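Local coordinates for acetylxylan esterase / glucomannan deacetylase (PDB 2W9X), which removes acetyl groups from plant cell wall polysaccharides, deacetylating xylan and, with a large preference, glucomannan, at residues V154-T159 and G332-P337; G201-Y206 and T246-T251; E146-S151 and Q238-G243. All blocks are in the same frame, centred on the assembly; numbering follows the deposited sequence. Where two conformers were deposited one is given.

Contact 1. Residues V154-T159 and G332-P337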
# COMPACT_ATOMS: atom_id res chain seq x y z
N VAL B 154 0.22 21.74 4.44
CA VAL B 154 0.77 23.05 4.83
C VAL B 154 0.92 23.20 6.36
O VAL B 154 1.87 23.81 6.85
CB VAL B 154 -0.13 24.21 4.32
CG1 VAL B 154 0.31 25.56 4.92
CG2 VAL B 154 -0.17 24.29 2.77
N GLY B 155 -0.05 22.69 7.12
CA GLY B 155 -0.12 22.95 8.56
C GLY B 155 -0.99 24.16 8.89
O GLY B 155 -0.79 24.83 9.89
N TYR B 156 -1.93 24.45 8.00
CA TYR B 156 -2.98 25.46 8.19
C TYR B 156 -3.53 25.51 9.60
O TYR B 156 -4.20 24.56 10.04
CB TYR B 156 -4.12 25.13 7.24
CG TYR B 156 -5.34 26.02 7.20
CD1 TYR B 156 -5.61 26.80 6.08
CD2 TYR B 156 -6.31 26.00 8.23
CE1 TYR B 156 -6.77 27.57 5.99
CE2 TYR B 156 -7.46 26.78 8.15
CZ TYR B 156 -7.68 27.55 7.02
OH TYR B 156 -8.82 28.32 6.94
N GLY B 157 -3.28 26.64 10.27
CA GLY B 157 -3.79 26.94 11.60
C GLY B 157 -3.44 25.92 12.66
O GLY B 157 -4.16 25.81 13.66
N ASN B 158 -2.34 25.18 12.48
CA ASN B 158 -2.11 23.99 13.30
C ASN B 158 -1.76 24.29 14.77
O ASN B 158 -2.08 23.50 15.66
CB ASN B 158 -1.11 23.00 12.65
CG ASN B 158 0.29 23.59 12.44
OD1 ASN B 158 0.53 24.76 12.71
ND2 ASN B 158 1.22 22.76 11.98
N THR B 159 -1.12 25.43 15.03
CA THR B 159 -0.75 25.80 16.40
C THR B 159 -1.78 26.72 17.07
O THR B 159 -1.54 27.23 18.15
CB THR B 159 0.64 26.49 16.48
OG1 THR B 159 0.54 27.79 15.89
CG2 THR B 159 1.71 25.66 15.76
N GLY B 332 -7.29 22.87 15.37
CA GLY B 332 -6.67 24.05 14.77
C GLY B 332 -7.68 24.91 14.05
O GLY B 332 -8.87 24.58 14.03
N CYS B 333 -7.23 26.01 13.44
CA CYS B 333 -8.17 26.96 12.82
C CYS B 333 -9.15 26.25 11.89
O CYS B 333 -8.76 25.46 11.05
CB CYS B 333 -7.46 28.04 12.01
SG CYS B 333 -6.48 29.20 12.96
N HIS B 334 -10.44 26.59 12.05
CA HIS B 334 -11.50 26.12 11.16
C HIS B 334 -11.53 24.61 11.05
O HIS B 334 -11.65 24.06 9.94
CB HIS B 334 -11.38 26.78 9.77
CG HIS B 334 -11.20 28.27 9.84
ND1 HIS B 334 -10.36 28.96 8.99
CD2 HIS B 334 -11.74 29.20 10.67
CE1 HIS B 334 -10.39 30.25 9.29
NE2 HIS B 334 -11.21 30.42 10.31
N TRP B 335 -11.42 23.93 12.19
CA TRP B 335 -11.49 22.46 12.24
C TRP B 335 -10.40 21.78 11.36
O TRP B 335 -10.66 20.80 10.67
CB TRP B 335 -12.91 21.93 11.93
CG TRP B 335 -13.93 22.38 13.00
CD1 TRP B 335 -14.56 23.59 13.06
CD2 TRP B 335 -14.34 21.65 14.16
NE1 TRP B 335 -15.36 23.65 14.19
CE2 TRP B 335 -15.25 22.47 14.87
CE3 TRP B 335 -14.04 20.37 14.66
CZ2 TRP B 335 -15.84 22.06 16.09
CZ3 TRP B 335 -14.64 19.95 15.84
CH2 TRP B 335 -15.52 20.81 16.55
N HIS B 336 -9.17 22.32 11.41
CA HIS B 336 -8.02 21.68 10.76
C HIS B 336 -7.14 20.89 11.75
O HIS B 336 -7.22 21.11 12.95
CB HIS B 336 -7.18 22.69 9.95
CG HIS B 336 -7.79 23.06 8.64
ND1 HIS B 336 -8.94 23.81 8.53
CD2 HIS B 336 -7.39 22.80 7.37
CE1 HIS B 336 -9.22 23.99 7.25
NE2 HIS B 336 -8.29 23.39 6.53
N PRO B 337 -6.32 19.95 11.25
CA PRO B 337 -5.44 19.23 12.15
C PRO B 337 -4.67 20.17 13.10
O PRO B 337 -4.14 21.20 12.68
CB PRO B 337 -4.46 18.53 11.20
CG PRO B 337 -5.29 18.27 9.96
CD PRO B 337 -6.17 19.50 9.85
O HOH W 1 -3.56 21.84 9.94
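Tyr-156 lays its ring against the imidazole of His-336 in a face-to-face stack, centroids 3.9 Å apart and planes inclined at 26°. The overlap is offset: the CD2-CE2 side of the phenol ring lies over the imidazole, with CD2 above its centre and 3.3 Å from His-336 CG. With CG of Tyr-156 opposite the backbone N (chi1 -179°), the ring reaches across to the second loop.

Hydrogen bonds hold both rings. Tyr-156 OH lies 2.6 Å from ND1 of His-334, in the imidazole plane, and either could be the donor. ND1 of His-336 donates to His-334 O at 3.1 Å and, more weakly, to Cys-333 O; these bent bonds help to hold the rotation of a histidine inferred to raise the nucleophilicity of Ser-151. Cys-333 N donates to Gly-157 O at 3.1 Å, and a water joins Tyr-156 O to Pro-337 O.

A disulfide ties Cys-333 to Cys-165. As in SGNH hydrolases, the loop between strand 320-325 and helix 339-354 brings its histidine to the nucleophile's end of the sheet. The type II beta turn from Gly-155 to Asn-158, following helix 151-154, meets this loop, and Leu-170 of helix 167-173 packs on Tyr-156, Cys-333 and His-334.

Contact 2. Residues G201-Y206 and T246-T251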
# COMPACT_ATOMS: atom_id res chain seq x y z
N GLY B 201 -7.26 21.07 -4.66
CA GLY B 201 -7.53 19.65 -4.87
C GLY B 201 -6.85 19.11 -6.12
O GLY B 201 -6.09 19.82 -6.77
N ILE B 202 -7.11 17.84 -6.43
CA ILE B 202 -6.70 17.23 -7.72
C ILE B 202 -7.28 17.95 -8.94
O ILE B 202 -6.55 18.30 -9.88
CB ILE B 202 -7.07 15.71 -7.77
CG1 ILE B 202 -6.27 14.93 -6.72
CG2 ILE B 202 -6.92 15.10 -9.19
CD1 ILE B 202 -4.76 14.94 -6.91
N VAL B 203 -8.61 18.15 -8.95
CA VAL B 203 -9.28 18.85 -10.05
C VAL B 203 -10.18 19.97 -9.53
O VAL B 203 -10.43 20.96 -10.23
CB VAL B 203 -10.17 17.91 -10.97
CG1 VAL B 203 -9.29 16.96 -11.81
CG2 VAL B 203 -11.22 17.14 -10.16
N ARG B 204 -10.67 19.78 -8.30
CA ARG B 204 -11.67 20.69 -7.72
C ARG B 204 -11.15 21.23 -6.39
O ARG B 204 -10.67 20.47 -5.56
CB ARG B 204 -13.01 19.97 -7.54
CG ARG B 204 -14.13 20.86 -7.00
CD ARG B 204 -15.42 20.08 -6.92
NE ARG B 204 -16.48 20.99 -6.52
CZ ARG B 204 -17.04 21.00 -5.32
NH1 ARG B 204 -16.69 20.11 -4.40
NH2 ARG B 204 -17.99 21.91 -5.05
N ASN B 205 -11.22 22.54 -6.19
CA ASN B 205 -10.71 23.15 -4.95
C ASN B 205 -11.84 23.41 -3.96
O ASN B 205 -13.00 23.20 -4.31
CB ASN B 205 -9.95 24.44 -5.30
CG ASN B 205 -8.94 24.23 -6.42
OD1 ASN B 205 -8.13 23.30 -6.37
ND2 ASN B 205 -8.96 25.10 -7.42
N TYR B 206 -11.53 23.90 -2.76
CA TYR B 206 -12.56 24.13 -1.75
C TYR B 206 -13.80 24.87 -2.27
O TYR B 206 -13.71 26.00 -2.76
CB TYR B 206 -12.05 24.87 -0.51
CG TYR B 206 -13.15 25.00 0.51
CD1 TYR B 206 -13.61 23.87 1.19
CD2 TYR B 206 -13.76 26.22 0.78
CE1 TYR B 206 -14.63 23.97 2.12
CE2 TYR B 206 -14.79 26.33 1.72
CZ TYR B 206 -15.23 25.18 2.37
OH TYR B 206 -16.25 25.24 3.31
N THR B 246 -9.63 16.09 -0.21
CA THR B 246 -10.55 16.72 0.75
C THR B 246 -11.25 17.92 0.09
O THR B 246 -12.46 18.07 0.18
CB THR B 246 -9.84 17.12 2.07
OG1 THR B 246 -9.56 15.93 2.82
CG2 THR B 246 -10.76 18.04 2.93
N ASN B 247 -10.49 18.74 -0.62
CA ASN B 247 -11.09 19.89 -1.27
C ASN B 247 -11.91 19.52 -2.50
O ASN B 247 -12.91 20.19 -2.78
CB ASN B 247 -10.04 20.94 -1.58
CG ASN B 247 -9.47 21.55 -0.32
OD1 ASN B 247 -8.26 21.59 -0.14
ND2 ASN B 247 -10.35 21.98 0.57
N ASP B 248 -11.53 18.46 -3.20
CA ASP B 248 -12.40 17.97 -4.30
C ASP B 248 -13.77 17.59 -3.78
O ASP B 248 -14.77 17.88 -4.43
CB ASP B 248 -11.78 16.78 -5.04
CG ASP B 248 -10.47 17.12 -5.68
OD1 ASP B 248 -10.46 17.40 -6.89
OD2 ASP B 248 -9.44 17.14 -4.94
N PHE B 249 -13.82 16.95 -2.60
CA PHE B 249 -15.05 16.25 -2.18
C PHE B 249 -15.77 16.76 -0.92
O PHE B 249 -16.85 16.29 -0.62
CB PHE B 249 -14.83 14.73 -2.07
CG PHE B 249 -14.32 14.10 -3.34
CD1 PHE B 249 -15.11 14.08 -4.49
CD2 PHE B 249 -13.07 13.52 -3.39
CE1 PHE B 249 -14.64 13.50 -5.67
CE2 PHE B 249 -12.59 12.95 -4.56
CZ PHE B 249 -13.38 12.92 -5.69
N SER B 250 -15.20 17.73 -0.22
CA SER B 250 -15.76 18.10 1.07
C SER B 250 -17.11 18.85 0.99
O SER B 250 -17.78 19.05 2.01
CB SER B 250 -14.75 18.94 1.86
OG SER B 250 -14.52 20.16 1.21
N THR B 251 -17.48 19.28 -0.22
CA THR B 251 -18.68 20.08 -0.44
C THR B 251 -19.43 19.56 -1.65
O THR B 251 -18.87 18.89 -2.53
CB THR B 251 -18.37 21.59 -0.70
OG1 THR B 251 -17.51 21.72 -1.83
CG2 THR B 251 -17.73 22.27 0.51
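The carboxylate of Asp-248 is gripped by three consecutive backbone N-H groups of the loop 201-206. OD2 accepts from Ile-202 N at 2.9 Å and OD1 from Val-203 N at 2.9 Å, each through its syn lone pair; the second bond is the straighter, at 168° against 139°. OD1 accepts a further hydrogen bond from Arg-204 N at 2.8 Å, which comes from above the carboxylate plane. Three bonds on two oxygens hold the group against rotation, and Gly-201 brings its CA to within 3.2 Å of Asp-248 OD2.

The side chain of Arg-204 returns across the contact. It runs extended from CG to NE past the backbone of Asp-248 toward Thr-251, and NH1 donates to Asp-248 O at 2.9 Å, with that oxygen in the guanidinium plane. NH1 also bonds Thr-251 OG1 at 3.1 Å and, weakly, Thr-251 O: three acceptors for two hydrogens, so at least one is shared. NH2 bonds Thr-251 OG1 weakly, and NE forms a salt bridge with Glu-257. Gly-201 N is satisfied by Asn-205 OD1 at 2.9 Å.

Buried charge is therefore met by backbone N-H groups on the aspartate side, and by backbone, hydroxyl and Glu-257 on the arginine side. Such a network probably fixes the loop beside Asn-247, a transition-state stabiliser by similarity.

Contact 3. Residues E146-S151 and Q238-G243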
# COMPACT_ATOMS: atom_id res chain seq x y z
N GLU B 146 9.25 13.97 -0.42
CA GLU B 146 8.43 15.09 -0.86
C GLU B 146 7.00 14.93 -0.40
O GLU B 146 6.42 13.84 -0.53
CB GLU B 146 8.49 15.22 -2.40
CG GLU B 146 7.49 16.23 -2.96
CD GLU B 146 7.78 16.61 -4.40
OE1 GLU B 146 8.84 16.21 -4.91
OE2 GLU B 146 6.95 17.33 -5.00
N PHE B 147 6.43 16.01 0.12
CA PHE B 147 5.01 16.05 0.50
C PHE B 147 4.25 16.99 -0.41
O PHE B 147 4.59 18.16 -0.53
CB PHE B 147 4.82 16.47 1.97
CG PHE B 147 5.30 15.43 2.94
CD1 PHE B 147 4.41 14.54 3.51
CD2 PHE B 147 6.66 15.30 3.23
CE1 PHE B 147 4.84 13.55 4.43
CE2 PHE B 147 7.11 14.31 4.13
CZ PHE B 147 6.19 13.43 4.72
N ILE B 148 3.22 16.45 -1.05
CA ILE B 148 2.39 17.20 -1.98
C ILE B 148 1.00 17.23 -1.39
O ILE B 148 0.49 16.19 -0.94
CB ILE B 148 2.35 16.55 -3.40
CG1 ILE B 148 3.78 16.30 -3.94
CG2 ILE B 148 1.56 17.43 -4.35
CD1 ILE B 148 3.82 15.52 -5.29
N GLY B 149 0.37 18.40 -1.35
CA GLY B 149 -0.94 18.46 -0.71
C GLY B 149 -1.60 19.80 -0.59
O GLY B 149 -1.33 20.71 -1.36
N ASP B 150 -2.49 19.88 0.40
CA ASP B 150 -3.40 21.00 0.61
C ASP B 150 -3.15 21.59 1.99
O ASP B 150 -2.04 21.49 2.49
CB ASP B 150 -4.87 20.55 0.43
CG ASP B 150 -5.27 19.36 1.32
OD1 ASP B 150 -4.59 19.08 2.35
OD2 ASP B 150 -6.28 18.69 0.96
N SER B 151 -4.18 22.19 2.60
CA SER B 151 -4.08 22.82 3.94
C SER B 151 -3.53 21.89 5.02
O SER B 151 -2.77 22.31 5.88
CB SER B 151 -5.45 23.33 4.41
OG SER B 151 -6.06 24.13 3.43
N GLN B 238 12.96 9.54 -2.97
CA GLN B 238 12.64 8.12 -2.95
C GLN B 238 11.20 7.91 -2.53
O GLN B 238 10.59 6.91 -2.90
CB GLN B 238 13.56 7.35 -1.99
CG GLN B 238 15.03 7.33 -2.40
CD GLN B 238 15.86 8.33 -1.63
OE1 GLN B 238 15.36 9.34 -1.13
NE2 GLN B 238 17.15 8.04 -1.52
N VAL B 239 10.66 8.85 -1.75
CA VAL B 239 9.28 8.79 -1.25
C VAL B 239 8.52 10.07 -1.57
O VAL B 239 9.03 11.19 -1.36
CB VAL B 239 9.20 8.50 0.28
CG1 VAL B 239 7.73 8.35 0.73
CG2 VAL B 239 9.98 7.27 0.63
N ILE B 240 7.32 9.89 -2.12
CA ILE B 240 6.41 11.00 -2.40
C ILE B 240 5.04 10.76 -1.75
O ILE B 240 4.37 9.76 -2.05
CB ILE B 240 6.25 11.26 -3.92
CG1 ILE B 240 7.62 11.50 -4.57
CG2 ILE B 240 5.30 12.43 -4.14
CD1 ILE B 240 7.60 11.68 -6.13
N VAL B 241 4.65 11.66 -0.85
CA VAL B 241 3.40 11.53 -0.10
C VAL B 241 2.44 12.59 -0.62
O VAL B 241 2.71 13.80 -0.51
CB VAL B 241 3.63 11.68 1.43
CG1 VAL B 241 2.30 11.52 2.21
CG2 VAL B 241 4.66 10.67 1.91
N ILE B 242 1.34 12.14 -1.18
CA ILE B 242 0.35 13.04 -1.76
C ILE B 242 -0.93 12.95 -0.93
O ILE B 242 -1.48 11.88 -0.75
CB ILE B 242 0.05 12.72 -3.25
CG1 ILE B 242 1.36 12.56 -4.04
CG2 ILE B 242 -0.87 13.84 -3.85
CD1 ILE B 242 1.21 12.04 -5.50
N GLY B 243 -1.38 14.08 -0.42
CA GLY B 243 -2.64 14.14 0.33
C GLY B 243 -3.54 15.16 -0.34
O GLY B 243 -3.43 16.35 -0.04
O HOH W 2 -2.82 17.29 2.46
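Ile-148 packs against Ile-240 and Ile-242 on one face of two neighbouring parallel strands. Its CB sits 4.0 Å from Val-241 O and 4.2 Å from CG1 of Ile-242, whose side chain runs alongside and points the same way. CG1, placed opposite the carbonyl carbon (chi1 -53°), comes within 4.2 Å of Ile-240 CG2. The tip, CD1, lies against both partners, 3.6 Å from Ile-240 CG2 and 4.0 Å from Ile-242 CG1. Phe-276 and Leu-280 of helix 262-283 also touch this side chain.

Across the sheet, Phe-147 and Val-241 project together from the other face, and the ring atom CD1 of Phe-147 lies 3.6 Å from CB of Val-241. Within the sheet, the two strands are joined by four hydrogen bonds: Glu-146 N to Val-239 O, Val-241 N to Glu-146 O, Ile-148 N to Val-241 O and Gly-243 N to Ile-148 O. The bond to Val-241 O is almost straight, at 176°.

Beyond the paired strands a water donates to Gly-243 O at 2.7 Å and lies close to Asp-150 OD1, at a doubtfully short distance. The same OD1 accepts from Phe-152 N, making Asp-150 the N-cap of helix 151-154.

Adjacent strands of a central parallel sheet, one of them leading into the Gly-Asp-Ser sequence with the inferred nucleophile Ser-151 at the start of a helix, are characteristic of the SGNH (GDSL) hydrolase fold.

In the fold
Contact 3 is the core of the three, its centre about 7 Å from the centre of the chain, and joins two inner strands of the parallel sheet through backbone bonds and aliphatic packing. The centres of contacts 1 and 2 lie farther out, at about 14 and 18 Å; aromatic rings and histidines dominate the first, charged groups bonded to backbone the second, although most touching residues are still buried. Both follow contact 3 in sequence: strand 144-149 leads through helix 151-154 into the 154-159 loop, and strand 239-243 into helix 246-249. Ser-151 of contact 3 packs against His-336 of contact 1, while Asp-150 packs on Asn-247 of contact 2. Contacts 1 and 2 do not touch.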